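Local coordinates for malonyl CoA-acyl carrier protein transacylase (PDB 3PTW) that probably transfers the malonyl group from coenzyme A to acyl carrier protein, a step that supplies fatty acid synthesis with chain-extending units, at residues E31-S36 / I67-A72; S37-I42 / G109-K114; K58-Q63 / R116-Q121. All blocks are in the same frame, centred on the assembly; numbering follows the deposited sequence.

Interaction 1: residues E31-S36 / I67-A72; sequences EVFKRS and ITTNMA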
# COMPACT_ATOMS: atom_id res chain seq x y z
N GLU A 31 22.58 4.12 -1.56
CA GLU A 31 22.75 4.38 -0.13
C GLU A 31 21.56 3.90 0.69
O GLU A 31 21.72 3.40 1.81
CB GLU A 31 23.02 5.88 0.10
CG GLU A 31 23.17 6.30 1.56
CD GLU A 31 23.69 7.73 1.73
OE1 GLU A 31 24.34 8.00 2.76
OE2 GLU A 31 23.46 8.58 0.83
N VAL A 32 20.36 4.02 0.13
CA VAL A 32 19.16 3.56 0.82
C VAL A 32 19.17 2.05 1.06
O VAL A 32 18.75 1.57 2.12
CB VAL A 32 17.86 4.01 0.11
CG1 VAL A 32 16.67 3.21 0.62
CG2 VAL A 32 17.64 5.49 0.34
N PHE A 33 19.67 1.30 0.07
CA PHE A 33 19.77 -0.16 0.18
C PHE A 33 20.80 -0.55 1.22
O PHE A 33 20.58 -1.50 1.99
CB PHE A 33 20.07 -0.80 -1.18
CG PHE A 33 18.85 -1.15 -1.95
CD1 PHE A 33 18.30 -2.43 -1.88
CD2 PHE A 33 18.19 -0.18 -2.71
CE1 PHE A 33 17.13 -2.74 -2.57
CE2 PHE A 33 17.03 -0.48 -3.41
CZ PHE A 33 16.49 -1.78 -3.33
N LYS A 34 21.92 0.17 1.23
CA LYS A 34 22.97 -0.01 2.22
C LYS A 34 22.41 0.14 3.65
O LYS A 34 22.67 -0.69 4.52
CB LYS A 34 24.11 0.99 1.98
CG LYS A 34 25.39 0.38 1.40
CD LYS A 34 25.25 -0.07 -0.04
CE LYS A 34 26.52 -0.78 -0.50
NZ LYS A 34 26.24 -1.66 -1.67
N ARG A 35 21.62 1.18 3.86
CA ARG A 35 21.04 1.48 5.17
C ARG A 35 20.00 0.43 5.60
O ARG A 35 19.86 0.14 6.79
CB ARG A 35 20.41 2.87 5.15
CG ARG A 35 21.41 4.02 5.13
CD ARG A 35 20.74 5.33 4.72
NE ARG A 35 19.67 5.73 5.63
CZ ARG A 35 18.69 6.58 5.34
NH1 ARG A 35 17.76 6.88 6.25
NH2 ARG A 35 18.62 7.14 4.14
N SER A 36 19.27 -0.11 4.62
CA SER A 36 18.23 -1.08 4.91
C SER A 36 18.88 -2.38 5.34
O SER A 36 18.46 -3.01 6.32
CB SER A 36 17.34 -1.31 3.68
OG SER A 36 16.29 -2.21 4.00
N ILE A 67 9.28 -1.56 0.92
CA ILE A 67 9.53 -0.32 1.63
C ILE A 67 10.88 0.30 1.26
O ILE A 67 10.97 1.51 1.06
CB ILE A 67 9.39 -0.51 3.17
CG1 ILE A 67 7.93 -0.77 3.55
CG2 ILE A 67 9.98 0.68 3.93
CD1 ILE A 67 6.95 0.33 3.14
N THR A 68 11.90 -0.56 1.16
CA THR A 68 13.25 -0.16 0.76
C THR A 68 13.27 0.32 -0.68
O THR A 68 13.91 1.32 -1.00
CB THR A 68 14.27 -1.36 0.87
OG1 THR A 68 14.28 -1.87 2.21
CG2 THR A 68 15.68 -0.91 0.49
N THR A 69 12.61 -0.43 -1.55
CA THR A 69 12.52 -0.11 -2.96
C THR A 69 11.82 1.24 -3.19
O THR A 69 12.34 2.11 -3.91
CB THR A 69 11.86 -1.28 -3.72
OG1 THR A 69 12.79 -2.38 -3.74
CG2 THR A 69 11.49 -0.90 -5.16
N ASN A 70 10.67 1.42 -2.54
CA ASN A 70 9.93 2.69 -2.54
C ASN A 70 10.79 3.89 -2.10
O ASN A 70 10.72 4.96 -2.70
CB ASN A 70 8.66 2.60 -1.66
CG ASN A 70 7.59 1.66 -2.24
OD1 ASN A 70 7.77 1.09 -3.31
ND2 ASN A 70 6.46 1.51 -1.54
N MET A 71 11.62 3.68 -1.08
CA MET A 71 12.46 4.74 -0.54
C MET A 71 13.63 5.09 -1.49
O MET A 71 13.90 6.27 -1.75
CB MET A 71 12.98 4.33 0.84
CG MET A 71 13.70 5.43 1.63
SD MET A 71 12.73 6.90 2.02
CE MET A 71 13.88 7.75 3.09
N ALA A 72 14.29 4.06 -2.01
CA ALA A 72 15.37 4.22 -2.98
C ALA A 72 14.93 5.04 -4.20
O ALA A 72 15.68 5.88 -4.66
CB ALA A 72 15.89 2.85 -3.42
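Val-32 points at the facing helix and settles between Met-71 and Ala-72. Its CG1 does most of the touching. Val-32 CG1 lies 3.8 Å from Met-71 CG. It also rests against the backbone N of Ala-72 and the backbone O of Thr-68. CG1 stands anti to the backbone N of Val-32 (chi1 165°), which turns it to the partner helix. The side chains of Val-32 and Met-71 cross at about a right angle, touching through Met-71 CB and CG.

Phe-33 leaves its helix at a slant, but its ring swings over to residues 67-72. Thr-68 CG2 sits over the middle of one ring face, 3.7 Å above the plane and only 7° off the ring normal from its centroid. This is a CH-pi contact. Ala-72 CB comes to 3.5 Å from Phe-33 CE2, approaching obliquely.

One turn on, Ser-36 gives the polar end of the contact. Ser-36 OG donates a 2.7 Å hydrogen bond to Thr-68 OG1. That threonine oxygen is also hydrogen-bonded to Pro-64 O, so a buried hydroxyl pair is tied back to the helix backbone. The two branches of Thr-68 share the work: the methyl serves the ring and the hydroxyl serves Ser-36.

The short helical segments run nearly antiparallel, at 150°, with their axes 9.1 Å apart. Helix 44-49 adds Cys-48 and Phe-49 against Phe-33, and Met-44 against Ser-36 and Thr-68. Helix 106-122 brings Val-110 to Thr-68 and Phe-106 to Met-71. Helix 93-100 touches Met-71 through Ile-99. Asn-70 bonds to the backbone O of Ala-9, just past strand 4-8.

Interaction 2: residues S37-I42 / G109-K114; sequences SEALGI and GVKLVK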
# COMPACT_ATOMS: atom_id res chain seq x y z
N SER A 37 19.92 -2.76 4.61
CA SER A 37 20.73 -3.91 4.97
C SER A 37 21.32 -3.77 6.37
O SER A 37 21.20 -4.69 7.17
CB SER A 37 21.84 -4.13 3.95
OG SER A 37 21.27 -4.52 2.72
N GLU A 38 21.94 -2.62 6.66
CA GLU A 38 22.49 -2.37 7.99
C GLU A 38 21.42 -2.48 9.07
O GLU A 38 21.64 -3.11 10.09
CB GLU A 38 23.18 -1.00 8.07
CG GLU A 38 24.58 -0.95 7.46
CD GLU A 38 25.60 -1.86 8.16
OE1 GLU A 38 26.73 -1.99 7.63
OE2 GLU A 38 25.29 -2.43 9.23
N ALA A 39 20.25 -1.89 8.83
CA ALA A 39 19.20 -1.88 9.83
C ALA A 39 18.63 -3.29 10.09
O ALA A 39 18.35 -3.64 11.23
CB ALA A 39 18.09 -0.91 9.44
N LEU A 40 18.49 -4.08 9.02
CA LEU A 40 17.83 -5.39 9.08
C LEU A 40 18.79 -6.54 9.36
O LEU A 40 18.38 -7.60 9.81
CB LEU A 40 17.08 -5.67 7.77
CG LEU A 40 15.57 -5.46 7.66
CD1 LEU A 40 15.04 -4.54 8.72
CD2 LEU A 40 15.18 -4.94 6.27
N GLY A 41 20.07 -6.32 9.07
CA GLY A 41 21.09 -7.36 9.22
C GLY A 41 20.91 -8.45 8.18
O GLY A 41 21.25 -9.60 8.41
N ILE A 42 20.34 -8.08 7.03
CA ILE A 42 20.19 -9.01 5.91
C ILE A 42 20.60 -8.32 4.62
O ILE A 42 20.56 -7.09 4.53
CB ILE A 42 18.75 -9.59 5.77
CG1 ILE A 42 18.10 -9.84 7.14
CG2 ILE A 42 18.77 -10.91 5.00
CD1 ILE A 42 16.61 -10.16 7.05
N GLY A 109 11.21 2.29 10.03
CA GLY A 109 10.23 1.86 9.04
C GLY A 109 10.49 0.45 8.57
O GLY A 109 9.64 -0.43 8.73
N VAL A 110 11.68 0.20 8.03
CA VAL A 110 11.95 -1.13 7.48
C VAL A 110 11.88 -2.23 8.53
O VAL A 110 11.23 -3.24 8.28
CB VAL A 110 13.25 -1.23 6.65
CG1 VAL A 110 13.02 -0.71 5.26
CG2 VAL A 110 14.43 -0.53 7.32
N LYS A 111 12.50 -2.01 9.70
CA LYS A 111 12.43 -2.98 10.79
C LYS A 111 10.99 -3.27 11.21
O LYS A 111 10.63 -4.42 11.43
CB LYS A 111 13.28 -2.55 12.02
CG LYS A 111 14.80 -2.58 11.79
CD LYS A 111 15.62 -2.92 13.06
CE LYS A 111 15.78 -1.75 14.02
NZ LYS A 111 15.66 -0.44 13.31
N LEU A 112 10.17 -2.22 11.30
CA LEU A 112 8.79 -2.37 11.75
C LEU A 112 7.92 -3.21 10.80
O LEU A 112 7.18 -4.09 11.25
CB LEU A 112 8.15 -0.99 11.96
CG LEU A 112 6.75 -0.96 12.57
CD1 LEU A 112 6.75 -1.56 13.97
CD2 LEU A 112 6.23 0.47 12.59
N VAL A 113 8.02 -2.94 9.50
CA VAL A 113 7.15 -3.64 8.54
C VAL A 113 7.51 -5.11 8.35
O VAL A 113 6.65 -5.92 7.98
CB VAL A 113 7.03 -2.92 7.18
CG1 VAL A 113 6.37 -1.52 7.35
CG2 VAL A 113 8.38 -2.85 6.46
N LYS A 114 8.76 -5.47 8.64
CA LYS A 114 9.16 -6.86 8.63
C LYS A 114 8.39 -7.59 9.74
O LYS A 114 7.83 -8.66 9.51
CB LYS A 114 10.68 -6.99 8.82
CG LYS A 114 11.20 -8.41 8.91
CD LYS A 114 12.74 -8.41 9.00
CE LYS A 114 13.27 -9.75 9.51
NZ LYS A 114 13.25 -10.76 8.43
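Leu-40 and Lys-111 lie alongside each other with their chains running opposite ways. Leu-40 CD1 touches Lys-111 CG at 3.7 Å and lies as near to Lys-111 CA. The other methyl, Leu-40 CD2, meets Val-110 CB obliquely at 4.2 Å.

Ala-39 stands beside Leu-40 and points toward the facing helix. Its CB packs on Val-110 CG2. The carbonyl O of Ala-39 lies 3.4 Å from Lys-111 CD. The aliphatic part of Lys-111 therefore crosses the last turn of helix 27-40. Its chain bends, and NZ turns back to its own helix, with a long, weak ion pair to Asp-108 and a weak hydrogen bond to the backbone O of Glu-107.

Ile-42 and Lys-114 reach for each other tip to tip. Ile-42 CD1 ends 3.7 Å from Lys-114 NZ. With CG anti to the backbone N (chi1 177°), Lys-114 stays extended to CE and bends only at its last torsion. Gly-41, the first residue past the helix, has positive phi, and Ile-42 follows it.

No hydrogen bond joins the two segments. The contact is van der Waals packing of partly exposed residues on buried Val-110. Both lysines lend methylene groups to it. The charge of Lys-114 is met outside the contact, by Glu-60 in a salt bridge and by Phe-61 in a cation-pi contact. This probably lets the ammonium group rest against Ile-42 CD1 at little electrostatic cost.

Interaction 3: residues K58-Q63 / R116-Q121; sequences KTEFTQ and RGKFMQ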
# COMPACT_ATOMS: atom_id res chain seq x y z
N LYS A 58 7.14 -14.02 0.42
CA LYS A 58 6.81 -14.26 1.83
C LYS A 58 6.62 -12.90 2.52
O LYS A 58 7.55 -12.10 2.60
CB LYS A 58 7.90 -15.10 2.51
CG LYS A 58 7.59 -16.61 2.68
CD LYS A 58 6.87 -17.27 1.48
CE LYS A 58 7.81 -17.60 0.32
NZ LYS A 58 8.81 -18.65 0.67
N THR A 59 5.41 -12.66 3.03
CA THR A 59 5.00 -11.32 3.48
C THR A 59 5.95 -10.65 4.49
O THR A 59 6.28 -9.46 4.36
CB THR A 59 3.52 -11.30 3.98
OG1 THR A 59 3.46 -11.68 5.36
CG2 THR A 59 2.67 -12.26 3.17
N GLU A 60 6.41 -11.41 5.49
CA GLU A 60 7.48 -10.92 6.37
C GLU A 60 8.65 -10.25 5.61
O GLU A 60 9.18 -9.22 6.05
CB GLU A 60 8.03 -12.04 7.24
CG GLU A 60 9.06 -11.53 8.24
CD GLU A 60 9.70 -12.61 9.05
OE1 GLU A 60 9.19 -13.75 9.05
OE2 GLU A 60 10.73 -12.32 9.70
N PHE A 61 9.02 -10.83 4.48
CA PHE A 61 10.12 -10.30 3.68
C PHE A 61 9.70 -9.34 2.56
O PHE A 61 10.42 -8.39 2.27
CB PHE A 61 10.97 -11.45 3.15
CG PHE A 61 11.78 -12.13 4.21
CD1 PHE A 61 13.08 -11.69 4.48
CD2 PHE A 61 11.24 -13.16 4.98
CE1 PHE A 61 13.83 -12.29 5.48
CE2 PHE A 61 12.00 -13.78 5.99
CZ PHE A 61 13.29 -13.34 6.24
N THR A 62 8.53 -9.59 1.97
CA THR A 62 7.94 -8.70 0.97
C THR A 62 7.85 -7.25 1.46
O THR A 62 8.15 -6.31 0.70
CB THR A 62 6.49 -9.15 0.59
OG1 THR A 62 6.48 -10.56 0.33
CG2 THR A 62 5.98 -8.41 -0.64
N GLN A 63 7.43 -7.08 2.72
CA GLN A 63 7.12 -5.75 3.24
C GLN A 63 8.38 -4.85 3.34
O GLN A 63 8.39 -3.77 2.74
CB GLN A 63 6.26 -5.82 4.52
CG GLN A 63 4.88 -6.50 4.32
CD GLN A 63 3.84 -6.22 5.42
OE1 GLN A 63 4.05 -5.43 6.34
NE2 GLN A 63 2.71 -6.89 5.33
N ARG A 116 5.56 -6.55 11.18
CA ARG A 116 4.16 -6.46 10.78
C ARG A 116 3.79 -7.57 9.80
O ARG A 116 2.77 -8.24 9.96
CB ARG A 116 3.91 -5.09 10.13
CG ARG A 116 2.53 -4.90 9.47
CD ARG A 116 2.51 -3.52 8.77
NE ARG A 116 1.19 -3.12 8.28
CZ ARG A 116 0.72 -3.43 7.07
NH1 ARG A 116 1.42 -4.18 6.23
NH2 ARG A 116 -0.50 -3.01 6.71
N GLY A 117 4.64 -7.76 8.79
CA GLY A 117 4.40 -8.75 7.76
C GLY A 117 4.36 -10.13 8.35
O GLY A 117 3.51 -10.96 7.96
N LYS A 118 5.27 -10.38 9.28
CA LYS A 118 5.32 -11.62 10.07
C LYS A 118 4.00 -11.81 10.82
O LYS A 118 3.38 -12.89 10.75
CB LYS A 118 6.48 -11.54 11.06
CG LYS A 118 6.88 -12.83 11.76
CD LYS A 118 7.83 -12.55 12.95
CE LYS A 118 9.27 -12.15 12.54
NZ LYS A 118 9.57 -10.71 12.17
N PHE A 119 3.56 -10.76 11.52
CA PHE A 119 2.36 -10.86 12.35
C PHE A 119 1.10 -11.09 11.50
O PHE A 119 0.25 -11.92 11.86
CB PHE A 119 2.17 -9.62 13.25
CG PHE A 119 3.36 -9.29 14.12
CD1 PHE A 119 4.19 -10.29 14.63
CD2 PHE A 119 3.64 -7.96 14.46
CE1 PHE A 119 5.29 -9.98 15.45
CE2 PHE A 119 4.73 -7.63 15.26
CZ PHE A 119 5.56 -8.65 15.76
N MET A 120 0.99 -10.37 10.39
CA MET A 120 -0.17 -10.52 9.51
C MET A 120 -0.26 -11.93 8.92
O MET A 120 -1.36 -12.49 8.83
CB MET A 120 -0.15 -9.47 8.40
CG MET A 120 -0.43 -8.05 8.88
SD MET A 120 -0.19 -6.81 7.60
CE MET A 120 -1.73 -6.96 6.70
N GLN A 121 0.89 -12.50 8.55
CA GLN A 121 0.91 -13.83 7.94
C GLN A 121 0.59 -14.93 8.95
O GLN A 121 -0.10 -15.89 8.61
CB GLN A 121 2.26 -14.10 7.26
CG GLN A 121 2.25 -15.20 6.16
CD GLN A 121 1.13 -15.03 5.12
OE1 GLN A 121 0.42 -15.98 4.78
NE2 GLN A 121 0.97 -13.81 4.61
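Gln-63 meets the guanidinium of Arg-116 at its edge. Arg-116 NH1 donates to Gln-63 OE1 over 2.9 Å, with an N-H...O angle of 158°. The oxygen lies in the guanidinium plane, but the donor stands above the amide carbonyl plane, and the two planes are 48° apart. One guanidinium face carries Met-120 SD, 3.4 Å above it and offset to the rim. The same sulfur takes a weak hydrogen bond from Gln-63 NE2.

At the helix start, Thr-59 OG1 donates to Gly-117 O at 2.7 Å. Gln-121 N reaches that carbonyl from the opposite face, so two donors hold it. Gly-117 CA comes within 4.0 Å of Glu-60 CA. The absence of a side chain on Gly-117 permits this close approach.

Glu-60 runs alongside Lys-118, both chains heading in one direction. The bends of Lys-118 at chi3 and chi4 bring NZ to 3.2 Å from Glu-60 OE2, a salt bridge with a weak hydrogen bond.

The segments cross nearly antiparallel at 148°, with axes 7.2 Å apart. Arg-116 NH2 goes on to Ser-91 OG in a probable nucleophile elbow after strand 86-89, and to Gln-248 at the end of helix 241-248. An arginine here is consistent with the family's malonyl-carboxylate site. The edge bond to Gln-63 and the sulfur over its face would hold the guanidinium in place. Helix 204-214 packs on Arg-116 through Leu-210.

From the N terminus, helix 27-40 comes first, then helix 59-79, then helix 106-122. Interaction 1 joins the first two and closes a loop of 30 residues, mostly helical. Interaction 2 joins the first and third across 66 residues, and interaction 3 joins the second and third across 52. None nests in another; every pair crosses. Together they pack the three helices against one another, each pair in contact. Val-110 touches Ser-36 and Thr-68, linking interactions 1 and 2. Glu-60, used in interaction 3, also takes Lys-114 of interaction 2. Interactions 1 and 3 adjoin along helix 59-79, and 3 lies at the probable active site.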